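PDB 2QMI: Pbp related beta-lactamase from Pyrococcus abyssi, which is probably a serine peptidase of the penicillin-binding protein and beta-lactamase family that assembles into a self-compartmentalizing octamer. Local coordinates for residues A[9-14]-A[36-41]; A[25-30]-A[250-255]; A[110-115]-A[149-154]; A[225-230]-A[304-309]; A[363-368]-A[408-413]. All blocks are in the same frame, centred on the assembly; numbering follows the deposited sequence.

Overall arrangement
Interactions 1 to 4 lie in the beta-lactamase-like part of the chain and interaction 5 in the C-terminal octamerisation domain. Interactions 1 and 2 use the outermost strand 31-38 and its neighbour 21-28 of the main antiparallel sheet, with centres about 24 Å apart, and their segments alternate along the chain. Interaction 4 reaches the same sheet through strand 297-305. Interaction 3 joins two loops among the helices, about 39 Å from interaction 1 between centres, on the other side of the chain's centre. Interaction 5 comes last and belongs to the eight-stranded barrel. Other subunits reach interactions 1, 3 and 4, which ties the beta-lactamase-like part into the octamer.

Interaction 1 of 5, residues A[9-14]-A[36-41]; sequences FIVEKM and KGFGYR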
# COMPACT_ATOMS: atom_id res chain seq x y z
N PHE A 9 11.24 15.36 -39.24
CA PHE A 9 11.96 14.37 -38.45
C PHE A 9 12.19 14.85 -37.02
O PHE A 9 11.90 14.13 -36.05
CB PHE A 9 13.31 14.07 -39.11
CG PHE A 9 14.27 13.32 -38.23
CD1 PHE A 9 14.08 11.97 -37.97
CD2 PHE A 9 15.38 13.96 -37.68
CE1 PHE A 9 14.97 11.27 -37.17
CE2 PHE A 9 16.28 13.27 -36.89
CZ PHE A 9 16.08 11.92 -36.63
N ILE A 10 12.71 16.07 -36.90
CA ILE A 10 13.00 16.66 -35.60
C ILE A 10 11.80 16.76 -34.66
O ILE A 10 11.89 16.38 -33.50
CB ILE A 10 13.65 18.05 -35.78
CG1 ILE A 10 15.04 17.88 -36.42
CG2 ILE A 10 13.75 18.77 -34.44
CD1 ILE A 10 15.69 19.19 -36.85
N VAL A 11 10.68 17.25 -35.17
CA VAL A 11 9.49 17.40 -34.36
C VAL A 11 8.88 16.06 -33.92
O VAL A 11 8.27 15.96 -32.85
CB VAL A 11 8.42 18.23 -35.09
CG1 VAL A 11 7.13 18.28 -34.28
CG2 VAL A 11 8.95 19.64 -35.32
N GLU A 12 9.06 15.04 -34.75
CA GLU A 12 8.53 13.72 -34.44
C GLU A 12 9.38 13.05 -33.35
O GLU A 12 8.84 12.34 -32.49
CB GLU A 12 8.51 12.84 -35.71
CG GLU A 12 7.71 13.45 -36.86
CD GLU A 12 7.59 12.52 -38.06
OE1 GLU A 12 8.63 12.07 -38.58
OE2 GLU A 12 6.45 12.23 -38.48
N LYS A 13 10.69 13.27 -33.39
CA LYS A 13 11.57 12.68 -32.39
C LYS A 13 11.37 13.32 -31.02
O LYS A 13 11.38 12.63 -30.00
CB LYS A 13 13.04 12.80 -32.81
CG LYS A 13 13.43 11.81 -33.90
CD LYS A 13 13.15 10.38 -33.44
CE LYS A 13 13.41 9.37 -34.53
NZ LYS A 13 13.00 8.00 -34.11
N MET A 14 11.18 14.64 -31.01
CA MET A 14 10.97 15.37 -29.76
C MET A 14 9.66 14.92 -29.10
O MET A 14 9.59 14.75 -27.88
CB MET A 14 10.95 16.88 -30.01
CG MET A 14 12.31 17.45 -30.44
SD MET A 14 12.28 19.22 -30.82
CE MET A 14 12.48 19.91 -29.17
N LYS A 36 17.90 27.11 -36.59
CA LYS A 36 16.55 27.09 -36.09
C LYS A 36 16.44 26.44 -34.72
O LYS A 36 17.27 25.59 -34.36
CB LYS A 36 15.65 26.36 -37.10
CG LYS A 36 14.16 26.50 -36.85
CD LYS A 36 13.35 26.14 -38.11
CE LYS A 36 13.56 27.19 -39.21
NZ LYS A 36 12.72 26.93 -40.44
N GLY A 37 15.44 26.86 -33.97
CA GLY A 37 15.20 26.31 -32.65
C GLY A 37 13.84 25.63 -32.67
O GLY A 37 12.96 26.02 -33.45
N PHE A 38 13.66 24.61 -31.82
CA PHE A 38 12.41 23.86 -31.74
C PHE A 38 12.02 23.65 -30.28
O PHE A 38 12.88 23.48 -29.42
CB PHE A 38 12.55 22.49 -32.40
CG PHE A 38 12.93 22.54 -33.85
CD1 PHE A 38 11.98 22.33 -34.84
CD2 PHE A 38 14.25 22.81 -34.23
CE1 PHE A 38 12.33 22.38 -36.19
CE2 PHE A 38 14.61 22.86 -35.56
CZ PHE A 38 13.65 22.64 -36.55
N GLY A 39 10.72 23.63 -30.02
CA GLY A 39 10.25 23.42 -28.66
C GLY A 39 10.53 24.58 -27.72
O GLY A 39 10.78 25.70 -28.14
N TYR A 40 10.50 24.29 -26.43
CA TYR A 40 10.71 25.32 -25.43
C TYR A 40 12.07 25.22 -24.73
O TYR A 40 12.56 24.12 -24.47
CB TYR A 40 9.57 25.23 -24.40
CG TYR A 40 8.19 25.50 -24.98
CD1 TYR A 40 7.66 26.78 -24.99
CD2 TYR A 40 7.45 24.47 -25.56
CE1 TYR A 40 6.42 27.05 -25.58
CE2 TYR A 40 6.20 24.72 -26.15
CZ TYR A 40 5.70 26.01 -26.15
OH TYR A 40 4.49 26.29 -26.76
N ARG A 41 12.68 26.36 -24.46
CA ARG A 41 13.95 26.38 -23.75
C ARG A 41 13.63 26.34 -22.25
O ARG A 41 14.47 26.00 -21.41
CB ARG A 41 14.78 27.63 -24.11
CG ARG A 41 14.20 28.98 -23.69
CD ARG A 41 15.23 30.07 -24.02
NE ARG A 41 14.86 31.41 -23.55
CZ ARG A 41 14.10 32.27 -24.22
NH1 ARG A 41 13.84 33.46 -23.69
NH2 ARG A 41 13.61 31.96 -25.41
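Phe38 buries more surface here than any other residue, with Met14 and Ile10 packed against it from helix 3-16. Ile10 CG2 sits over the centre of one face of the Phe38 ring, 3.9 Å from the centroid and 11° off the normal. This is a CH-pi contact. Ile10 CG1 lies beside the backbone N (chi1 -67°), and the chain runs on from it to CD1, which reaches the far end of the ring and lies 4.0 Å from Phe38 CZ. The two branches thus span the ring from CG to CZ. Met14 meets the root of the same side chain, with Met14 SD 3.6 Å from Phe38 CB. Its bent tip carries on to the backbone, where Met14 CE lies 3.6 Å from Phe38 O. Val11 CG2 adds a looser contact at 4.1 Å from Phe38 CD1. All the touching residues are buried, and no hydrogen bond crosses the contact. Helix 9-14 and strand 36-38 run in nearly the same direction, 27° apart, with axes 10.4 Å apart. The N-terminal helix covers one face of the main sheet at its edge strand. Met14 also touches Ile22 on the adjoining strand 21-28, while Val11 packs on Phe142, in helix 136-142 of a second subunit.

Interaction 2 of 5, residues A[25-30]-A[250-255]; sequences SIIKDG and MYIERD
Glu253 OE2 lies 3.3 Å from Gly30 CA and makes a salt bridge with Lys249 NZ. The same lysine nitrogen hydrogen-bonds to Gly30 O, so Lys249 links the carboxylate to the glycine across the contact. Gly30 belongs to the turn between strands 21-28 and 31-38, a beta hairpin at the edge of the main sheet. Glu253 follows the end of helix 241-252, which a Schellman motif closes. In that motif Asp255 N bonds to Met250 O, and Arg254 N bonds to Tyr251 O, with Arg254 at positive phi as the C-prime residue. The glutamate CG stands beside its own backbone N (chi1 -48°), and the extended chain carries the carboxylate across to the hairpin turn. Asp29 and Glu253 are like charges, but Asp29 OD1 stays 6.3 Å from Glu253 OE2. Lys249 would be expected to offset the negative charge on the helix side. Next to these polar groups the contact is apolar. Ile27 and Ile252 both point their side chains inward between sheet and helix, and Leu248 of the same helix also touches Ile27. The two isoleucine ends meet with Ile27 CD1 4.1 Å from Ile252 CD1, and Ile252 CG2 lies 4.0 Å from Asp29 O.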
# COMPACT_ATOMS: atom_id res chain seq x y z
N SER A 25 22.29 24.46 -36.08
CA SER A 25 22.81 25.39 -37.07
C SER A 25 23.56 24.56 -38.10
O SER A 25 24.17 23.54 -37.76
CB SER A 25 23.73 26.44 -36.43
OG SER A 25 24.85 25.84 -35.82
N ILE A 26 23.49 24.96 -39.37
CA ILE A 26 24.17 24.22 -40.44
C ILE A 26 25.12 25.11 -41.22
O ILE A 26 24.77 26.23 -41.60
CB ILE A 26 23.17 23.62 -41.45
CG1 ILE A 26 22.12 22.79 -40.72
CG2 ILE A 26 23.91 22.72 -42.43
CD1 ILE A 26 21.14 22.12 -41.66
N ILE A 27 26.32 24.59 -41.47
CA ILE A 27 27.34 25.31 -42.22
C ILE A 27 27.62 24.67 -43.57
O ILE A 27 27.98 23.49 -43.64
CB ILE A 27 28.69 25.33 -41.47
CG1 ILE A 27 28.49 25.69 -40.00
CG2 ILE A 27 29.63 26.33 -42.13
CD1 ILE A 27 29.76 25.62 -39.20
N LYS A 28 27.46 25.46 -44.63
CA LYS A 28 27.72 25.02 -45.99
C LYS A 28 28.92 25.88 -46.40
O LYS A 28 28.77 27.08 -46.64
CB LYS A 28 26.54 25.35 -46.90
CG LYS A 28 26.64 24.81 -48.32
CD LYS A 28 26.02 23.43 -48.44
CE LYS A 28 25.84 23.02 -49.89
NZ LYS A 28 27.12 23.01 -50.66
N ASP A 29 30.09 25.24 -46.44
CA ASP A 29 31.36 25.89 -46.75
C ASP A 29 31.69 27.07 -45.81
O ASP A 29 32.15 26.85 -44.67
CB ASP A 29 31.47 26.31 -48.24
CG ASP A 29 30.31 27.16 -48.73
OD1 ASP A 29 30.16 28.31 -48.26
OD2 ASP A 29 29.54 26.68 -49.60
N GLY A 30 31.45 28.30 -46.25
CA GLY A 30 31.78 29.43 -45.40
C GLY A 30 30.62 30.25 -44.86
O GLY A 30 30.78 31.43 -44.54
N MET A 250 36.13 27.70 -38.17
CA MET A 250 37.58 27.72 -38.05
C MET A 250 38.21 26.41 -38.51
O MET A 250 39.14 26.41 -39.32
CB MET A 250 37.99 27.99 -36.60
CG MET A 250 39.47 28.22 -36.44
SD MET A 250 40.10 27.71 -34.83
CE MET A 250 40.17 25.93 -35.09
N TYR A 251 37.70 25.28 -38.00
CA TYR A 251 38.24 23.98 -38.39
C TYR A 251 38.03 23.71 -39.87
O TYR A 251 38.96 23.33 -40.58
CB TYR A 251 37.59 22.87 -37.55
CG TYR A 251 37.95 22.90 -36.07
CD1 TYR A 251 39.20 22.47 -35.62
CD2 TYR A 251 37.03 23.36 -35.13
CE1 TYR A 251 39.53 22.51 -34.26
CE2 TYR A 251 37.35 23.40 -33.77
CZ TYR A 251 38.60 22.98 -33.34
OH TYR A 251 38.92 23.06 -32.01
N ILE A 252 36.81 23.92 -40.35
CA ILE A 252 36.50 23.68 -41.76
C ILE A 252 37.44 24.43 -42.71
O ILE A 252 38.14 23.81 -43.52
CB ILE A 252 35.05 24.08 -42.09
CG1 ILE A 252 34.07 23.18 -41.33
CG2 ILE A 252 34.80 24.00 -43.60
CD1 ILE A 252 32.65 23.71 -41.32
N GLU A 253 37.44 25.75 -42.61
CA GLU A 253 38.26 26.60 -43.47
C GLU A 253 39.72 26.59 -43.04
O GLU A 253 40.54 27.37 -43.53
CB GLU A 253 37.72 28.03 -43.44
CG GLU A 253 36.21 28.12 -43.66
CD GLU A 253 35.70 29.54 -43.62
OE1 GLU A 253 36.06 30.29 -42.68
OE2 GLU A 253 34.92 29.92 -44.53
N ARG A 254 40.04 25.69 -42.11
CA ARG A 254 41.38 25.55 -41.58
C ARG A 254 42.03 26.92 -41.42
O ARG A 254 43.18 27.14 -41.84
CB ARG A 254 42.21 24.66 -42.50
CG ARG A 254 41.53 23.32 -42.77
CD ARG A 254 42.53 22.28 -43.23
NE ARG A 254 41.95 20.95 -43.35
CZ ARG A 254 41.15 20.37 -42.45
NH1 ARG A 254 40.81 21.01 -41.33
NH2 ARG A 254 40.73 19.13 -42.65
N ASP A 255 41.27 27.83 -40.82
CA ASP A 255 41.72 29.19 -40.56
C ASP A 255 42.79 29.15 -39.46
O ASP A 255 42.71 28.34 -38.54
CB ASP A 255 40.52 30.04 -40.14
CG ASP A 255 40.82 30.94 -38.97
OD1 ASP A 255 41.12 30.40 -37.87
OD2 ASP A 255 40.76 32.17 -39.13

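Interaction 3 of 5, residues A[110-115]-A[149-154]; sequences GIPSLG and WAVAKP
Gly110 and Val151 are joined by the shortest hydrogen bond between these two loops, which run roughly antiparallel, 161° apart, and precede helices 116-124 and 162-176. Val151 N gives a nearly straight bond to Gly110 O, 2.9 Å long with an angle of 171° at the hydrogen. Ala152 N adds a weak bond of 3.4 Å to the same Gly110 O. One carbonyl oxygen thus takes two backbone N-H groups. A third bond comes from a side chain. Trp149 NE1 donates to Ser113 O at 3.3 Å, and comes in from above the carbonyl plane. Pro112 O is a further oxygen at the indole edge, near the ring plane. Carbon donors supplement these bonds: Gly110 CA, with no side chain in the way, approaches Ala152 O to 3.4 Å.

The apolar contacts gather round the indole. Its CG is anti to the backbone N (chi1 -164°), which lays the pyrrole side of the ring against the other loop. Pro112 CG lies 3.3 Å from Trp149 CD1. Ile111 CG2 stands at the ring edge, near its plane. Leu114 CD2 passes 3.6 Å from Trp149 CD1, its side chain running opposite to the tryptophan's. Further along, Ile111 CG1 touches Ala150 CB at 3.7 Å.

Arg443 of a fourth subunit makes a cation-pi contact with Trp149 and hydrogen-bonds to its carbonyl oxygen. The backbone bonds to Gly110 O thus set the two loops together. The indole N-H, used by Ser113 O, and the edge contacts fix the rotation of the ring that meets this arginine.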
# COMPACT_ATOMS: atom_id res chain seq x y z
N GLY A 110 46.22 4.74 -19.68
CA GLY A 110 46.22 3.38 -19.19
C GLY A 110 45.39 3.25 -17.93
O GLY A 110 45.19 2.17 -17.40
N ILE A 111 44.89 4.39 -17.46
CA ILE A 111 44.07 4.45 -16.27
C ILE A 111 42.59 4.48 -16.65
O ILE A 111 42.12 5.41 -17.30
CB ILE A 111 44.39 5.71 -15.44
CG1 ILE A 111 45.89 5.74 -15.13
CG2 ILE A 111 43.59 5.71 -14.15
CD1 ILE A 111 46.36 7.03 -14.49
N PRO A 112 41.84 3.45 -16.25
CA PRO A 112 40.41 3.46 -16.60
C PRO A 112 39.69 4.58 -15.87
O PRO A 112 40.20 5.14 -14.88
CB PRO A 112 39.95 2.07 -16.19
CG PRO A 112 40.84 1.74 -15.04
CD PRO A 112 42.19 2.24 -15.48
N SER A 113 38.51 4.92 -16.36
CA SER A 113 37.73 6.00 -15.79
C SER A 113 37.44 5.92 -14.31
O SER A 113 37.24 4.85 -13.74
CB SER A 113 36.40 6.11 -16.55
OG SER A 113 35.49 6.95 -15.85
N LEU A 114 37.43 7.09 -13.68
CA LEU A 114 37.08 7.18 -12.29
C LEU A 114 35.62 7.60 -12.50
O LEU A 114 35.32 8.30 -13.46
CB LEU A 114 37.88 8.30 -11.60
CG LEU A 114 39.39 8.43 -11.89
CD1 LEU A 114 39.95 9.60 -11.07
CD2 LEU A 114 40.12 7.14 -11.55
N GLY A 115 34.70 7.16 -11.66
CA GLY A 115 33.32 7.56 -11.88
C GLY A 115 33.06 8.99 -11.44
O GLY A 115 31.93 9.33 -11.10
N TRP A 149 45.26 2.94 -10.09
CA TRP A 149 44.08 2.47 -10.79
C TRP A 149 44.39 1.92 -12.19
O TRP A 149 43.62 1.14 -12.74
CB TRP A 149 43.08 3.63 -10.89
CG TRP A 149 41.68 3.26 -11.24
CD1 TRP A 149 40.97 3.68 -12.32
CD2 TRP A 149 40.78 2.46 -10.45
NE1 TRP A 149 39.69 3.20 -12.26
CE2 TRP A 149 39.54 2.45 -11.13
CE3 TRP A 149 40.90 1.75 -9.25
CZ2 TRP A 149 38.43 1.75 -10.64
CZ3 TRP A 149 39.79 1.06 -8.76
CH2 TRP A 149 38.57 1.07 -9.45
N ALA A 150 45.53 2.34 -12.75
CA ALA A 150 45.96 1.92 -14.08
C ALA A 150 45.89 0.40 -14.28
O ALA A 150 46.06 -0.37 -13.34
CB ALA A 150 47.37 2.41 -14.34
N VAL A 151 45.64 -0.01 -15.52
CA VAL A 151 45.54 -1.43 -15.86
C VAL A 151 46.45 -1.78 -17.04
O VAL A 151 46.77 -2.95 -17.25
CB VAL A 151 44.10 -1.81 -16.21
CG1 VAL A 151 43.21 -1.60 -15.01
CG2 VAL A 151 43.61 -0.98 -17.40
N ALA A 152 46.88 -0.76 -17.79
CA ALA A 152 47.78 -0.98 -18.92
C ALA A 152 48.81 0.14 -18.95
O ALA A 152 48.65 1.16 -18.27
CB ALA A 152 46.98 -1.00 -20.23
N LYS A 153 49.88 -0.04 -19.73
CA LYS A 153 50.92 0.98 -19.85
C LYS A 153 50.38 2.12 -20.70
O LYS A 153 49.51 1.92 -21.53
CB LYS A 153 52.17 0.42 -20.55
CG LYS A 153 52.96 -0.58 -19.72
CD LYS A 153 54.14 -1.14 -20.50
CE LYS A 153 54.81 -2.26 -19.72
NZ LYS A 153 55.88 -2.96 -20.51
N PRO A 154 50.89 3.34 -20.48
CA PRO A 154 50.45 4.51 -21.24
C PRO A 154 50.51 4.27 -22.75
O PRO A 154 51.51 3.78 -23.27
CB PRO A 154 51.43 5.59 -20.80
CG PRO A 154 51.68 5.23 -19.37
CD PRO A 154 51.86 3.73 -19.44

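Interaction 4 of 5, residues A[225-230]-A[304-309]; sequences QPFPYG and GSVGMY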
# COMPACT_ATOMS: atom_id res chain seq x y z
N GLN A 225 16.28 21.15 -14.05
CA GLN A 225 17.53 21.07 -13.30
C GLN A 225 18.50 22.11 -13.85
O GLN A 225 18.74 22.15 -15.06
CB GLN A 225 18.14 19.67 -13.44
CG GLN A 225 17.38 18.58 -12.72
CD GLN A 225 17.66 18.55 -11.24
OE1 GLN A 225 18.17 19.52 -10.67
NE2 GLN A 225 17.31 17.44 -10.60
N PRO A 226 19.05 22.96 -12.98
CA PRO A 226 20.00 23.99 -13.40
C PRO A 226 21.36 23.38 -13.76
O PRO A 226 21.68 22.26 -13.35
CB PRO A 226 20.10 24.90 -12.17
CG PRO A 226 18.80 24.63 -11.42
CD PRO A 226 18.65 23.15 -11.57
N PHE A 227 22.15 24.12 -14.53
CA PHE A 227 23.48 23.65 -14.92
C PHE A 227 24.27 23.27 -13.67
O PHE A 227 24.12 23.90 -12.62
CB PHE A 227 24.23 24.75 -15.68
CG PHE A 227 25.53 24.30 -16.27
CD1 PHE A 227 25.55 23.62 -17.49
CD2 PHE A 227 26.72 24.48 -15.59
CE1 PHE A 227 26.74 23.14 -18.01
CE2 PHE A 227 27.92 24.00 -16.10
CZ PHE A 227 27.93 23.33 -17.31
N PRO A 228 25.12 22.22 -13.76
CA PRO A 228 25.90 21.82 -12.58
C PRO A 228 27.25 22.55 -12.54
O PRO A 228 28.30 21.95 -12.77
CB PRO A 228 26.06 20.33 -12.78
CG PRO A 228 26.25 20.24 -14.25
CD PRO A 228 25.19 21.19 -14.80
N TYR A 229 27.19 23.85 -12.25
CA TYR A 229 28.38 24.69 -12.17
C TYR A 229 29.46 24.10 -11.28
O TYR A 229 29.21 23.76 -10.12
CB TYR A 229 28.01 26.08 -11.68
CG TYR A 229 27.19 26.86 -12.68
CD1 TYR A 229 27.77 27.34 -13.86
CD2 TYR A 229 25.83 27.09 -12.47
CE1 TYR A 229 27.01 28.04 -14.80
CE2 TYR A 229 25.07 27.78 -13.39
CZ TYR A 229 25.66 28.25 -14.56
OH TYR A 229 24.89 28.93 -15.46
N GLY A 230 30.66 23.97 -11.85
CA GLY A 230 31.80 23.44 -11.12
C GLY A 230 32.80 22.77 -12.04
O GLY A 230 34.01 22.86 -11.83
N GLY A 304 28.47 15.62 -26.25
CA GLY A 304 28.63 16.12 -24.90
C GLY A 304 27.38 15.93 -24.06
O GLY A 304 26.27 16.01 -24.57
N SER A 305 27.57 15.65 -22.78
CA SER A 305 26.43 15.46 -21.90
C SER A 305 26.73 15.81 -20.45
O SER A 305 27.76 15.40 -19.91
CB SER A 305 25.94 14.02 -21.97
OG SER A 305 24.93 13.81 -21.00
N VAL A 306 25.84 16.56 -19.83
CA VAL A 306 25.99 16.91 -18.42
C VAL A 306 24.72 16.49 -17.69
O VAL A 306 24.40 17.00 -16.61
CB VAL A 306 26.26 18.42 -18.23
CG1 VAL A 306 27.74 18.69 -18.38
CG2 VAL A 306 25.49 19.23 -19.25
N GLY A 307 23.99 15.55 -18.30
CA GLY A 307 22.77 15.07 -17.70
C GLY A 307 21.53 15.80 -18.17
O GLY A 307 20.71 15.24 -18.89
N MET A 308 21.37 17.06 -17.76
CA MET A 308 20.20 17.83 -18.15
C MET A 308 20.38 18.60 -19.46
O MET A 308 19.44 19.23 -19.93
CB MET A 308 19.80 18.81 -17.02
CG MET A 308 20.67 20.04 -16.89
SD MET A 308 22.26 19.73 -16.12
CE MET A 308 23.18 19.37 -17.43
N TYR A 309 21.59 18.58 -20.03
CA TYR A 309 21.87 19.24 -21.31
C TYR A 309 22.76 18.28 -22.09
O TYR A 309 23.59 17.61 -21.50
CB TYR A 309 22.66 20.55 -21.14
CG TYR A 309 22.00 21.69 -20.40
CD1 TYR A 309 20.95 22.42 -20.96
CD2 TYR A 309 22.47 22.08 -19.14
CE1 TYR A 309 20.37 23.50 -20.28
CE2 TYR A 309 21.91 23.15 -18.46
CZ TYR A 309 20.87 23.86 -19.02
OH TYR A 309 20.33 24.91 -18.30
O HOH W 1 20.86 26.73 -15.59
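Met308 packs against Gln225 and Pro228, and its side chain can be followed step by step. Met308 CB lies 4.0 Å from Gln225 CB. Met308 CG comes 3.4 Å from Gln225 O; it stands between the backbone N and the carbonyl carbon (chi1 76°). The chain then bends, and Met308 SD reaches 3.5 Å from Pro228 CD and 3.8 Å from Pro226 O. The methyl CE also turns toward Pro228, but it is modelled too close to Val306, so its exact place is doubtful.

Beside this, Phe227 and Tyr309 cross at about a right angle. Tyr309 CE2 lies at the edge of the Phe227 ring, in its plane, 3.8 Å from Phe227 CD1. One face of the Phe227 ring is covered by Pro228 CD of its own segment. Pro228 is the centre of an inverse gamma turn, which bends the loop where Pro228 CD meets the sulfur. Arg46 of a fifth subunit also bonds to Phe227 O and Pro226 O. The contact thus connects the end of strand 297-305 to a loop that meets another subunit.

A water accepts a hydrogen bond from Phe227 N at 3.1 Å. It donates a weak one to Tyr309 OH, whose stronger partner is Ala211 O. No direct hydrogen bond joins the segments. The direct contacts are mainly van der Waals, with a single water bridging the segments through one sound and one weak bond.

Interaction 5 of 5, residues A[363-368]-A[408-413]; sequences LKKVEG and LEEDFI
Ile413 faces Leu363 and Val366 with the end of its side chain. Ile413 CD1 is the meeting point: it lies 3.7 Å from Val366 CG2 and 4.1 Å from Leu363 CD2. CG1 of Ile413 stands beside the backbone N (chi1 -62°), and the extended branch carries CD1 to both partners. The Leu363 and Ile413 side chains are set at about a right angle. Val366 and Ile413 cross obliquely. Leu408, from the other end of the turn, adds a looser contact, Leu363 CG to Leu408 CD2 at 4.4 Å.

A polar pair stands beside this apolar cluster. Lys365 runs out extended, and its NZ reaches two acceptors of Glu410. It makes weak bonds to Glu410 O at 3.3 Å and to Glu410 OE1 at 3.4 Å, the latter part of a salt bridge. The glutamate chain bends at chi2 (-68°), which folds its carboxylate back toward the lysine. Its other oxygen, OE2, makes a salt bridge with Arg361, so the carboxylate has two cationic partners, which would be expected to keep it ionised.

Segment 408-413 is the tight turn joining strands 400-408 and 412-419, closed by Glu409 N to Phe412 O at 2.8 Å. Val366 also touches Val388 and Phe428, on two further strands. A short helix laid against the strands of an eight-stranded antiparallel meander closed into a barrel recalls lipocalin-like barrels, and here the barrel belongs to the octamerisation domain.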
# COMPACT_ATOMS: atom_id res chain seq x y z
N LEU A 363 12.46 -2.24 -35.36
CA LEU A 363 12.25 -2.87 -34.06
C LEU A 363 10.93 -2.46 -33.41
O LEU A 363 10.32 -3.27 -32.70
CB LEU A 363 13.39 -2.52 -33.11
CG LEU A 363 14.75 -3.14 -33.45
CD1 LEU A 363 15.84 -2.49 -32.60
CD2 LEU A 363 14.69 -4.66 -33.21
N LYS A 364 10.50 -1.23 -33.64
CA LYS A 364 9.24 -0.77 -33.05
C LYS A 364 8.08 -1.64 -33.51
O LYS A 364 7.09 -1.78 -32.80
CB LYS A 364 8.92 0.68 -33.44
CG LYS A 364 9.58 1.76 -32.59
CD LYS A 364 8.70 3.03 -32.56
CE LYS A 364 9.40 4.22 -31.90
NZ LYS A 364 10.41 4.86 -32.80
N LYS A 365 8.20 -2.22 -34.70
CA LYS A 365 7.16 -3.07 -35.25
C LYS A 365 6.98 -4.40 -34.51
O LYS A 365 5.92 -5.01 -34.54
CB LYS A 365 7.47 -3.39 -36.72
CG LYS A 365 7.66 -2.20 -37.64
CD LYS A 365 7.87 -2.71 -39.07
CE LYS A 365 8.11 -1.59 -40.09
NZ LYS A 365 8.37 -2.19 -41.45
N VAL A 366 8.04 -4.84 -33.84
CA VAL A 366 8.04 -6.10 -33.13
C VAL A 366 7.46 -6.08 -31.71
O VAL A 366 7.19 -7.13 -31.13
CB VAL A 366 9.49 -6.67 -33.13
CG1 VAL A 366 9.77 -7.49 -31.89
CG2 VAL A 366 9.69 -7.52 -34.37
N GLU A 367 7.24 -4.88 -31.17
CA GLU A 367 6.68 -4.76 -29.83
C GLU A 367 5.17 -5.01 -29.87
O GLU A 367 4.51 -4.70 -30.87
CB GLU A 367 6.93 -3.37 -29.24
CG GLU A 367 8.41 -2.99 -29.12
CD GLU A 367 8.60 -1.60 -28.54
OE1 GLU A 367 7.94 -0.66 -29.04
OE2 GLU A 367 9.40 -1.44 -27.59
N GLY A 368 4.65 -5.56 -28.78
CA GLY A 368 3.23 -5.86 -28.69
C GLY A 368 2.94 -7.13 -27.90
O GLY A 368 3.82 -7.66 -27.21
N LEU A 408 18.62 -7.79 -39.39
CA LEU A 408 17.50 -6.86 -39.49
C LEU A 408 17.17 -6.46 -40.92
O LEU A 408 18.03 -6.05 -41.68
CB LEU A 408 17.75 -5.58 -38.70
CG LEU A 408 17.59 -5.63 -37.19
CD1 LEU A 408 18.74 -6.40 -36.58
CD2 LEU A 408 17.55 -4.21 -36.65
N GLU A 409 15.89 -6.59 -41.25
CA GLU A 409 15.40 -6.23 -42.57
C GLU A 409 14.00 -5.69 -42.31
O GLU A 409 13.47 -5.87 -41.21
CB GLU A 409 15.37 -7.47 -43.48
CG GLU A 409 16.77 -8.07 -43.70
CD GLU A 409 16.77 -9.33 -44.56
OE1 GLU A 409 16.02 -10.28 -44.26
OE2 GLU A 409 17.55 -9.37 -45.55
N GLU A 410 13.43 -5.03 -43.31
CA GLU A 410 12.10 -4.43 -43.20
C GLU A 410 10.97 -5.37 -42.80
O GLU A 410 10.05 -4.98 -42.09
CB GLU A 410 11.71 -3.79 -44.55
CG GLU A 410 12.41 -2.48 -44.86
CD GLU A 410 11.97 -1.36 -43.93
OE1 GLU A 410 10.74 -1.23 -43.70
OE2 GLU A 410 12.85 -0.61 -43.45
N ASP A 411 11.03 -6.61 -43.29
CA ASP A 411 9.99 -7.60 -43.04
C ASP A 411 10.49 -8.79 -42.24
O ASP A 411 9.73 -9.74 -42.00
CB ASP A 411 9.51 -8.13 -44.38
CG ASP A 411 10.66 -8.65 -45.22
OD1 ASP A 411 11.64 -7.89 -45.38
OD2 ASP A 411 10.61 -9.80 -45.71
N PHE A 412 11.75 -8.74 -41.82
CA PHE A 412 12.33 -9.87 -41.10
C PHE A 412 13.40 -9.48 -40.09
O PHE A 412 14.34 -8.75 -40.42
CB PHE A 412 12.92 -10.83 -42.13
CG PHE A 412 13.49 -12.09 -41.55
CD1 PHE A 412 12.65 -13.02 -40.93
CD2 PHE A 412 14.85 -12.36 -41.63
CE1 PHE A 412 13.18 -14.21 -40.40
CE2 PHE A 412 15.38 -13.54 -41.11
CZ PHE A 412 14.54 -14.47 -40.49
N ILE A 413 13.28 -10.00 -38.87
CA ILE A 413 14.26 -9.75 -37.82
C ILE A 413 14.63 -11.10 -37.18
O ILE A 413 13.76 -11.80 -36.67
CB ILE A 413 13.71 -8.83 -36.70
CG1 ILE A 413 13.36 -7.46 -37.28
CG2 ILE A 413 14.75 -8.68 -35.58
CD1 ILE A 413 12.68 -6.55 -36.29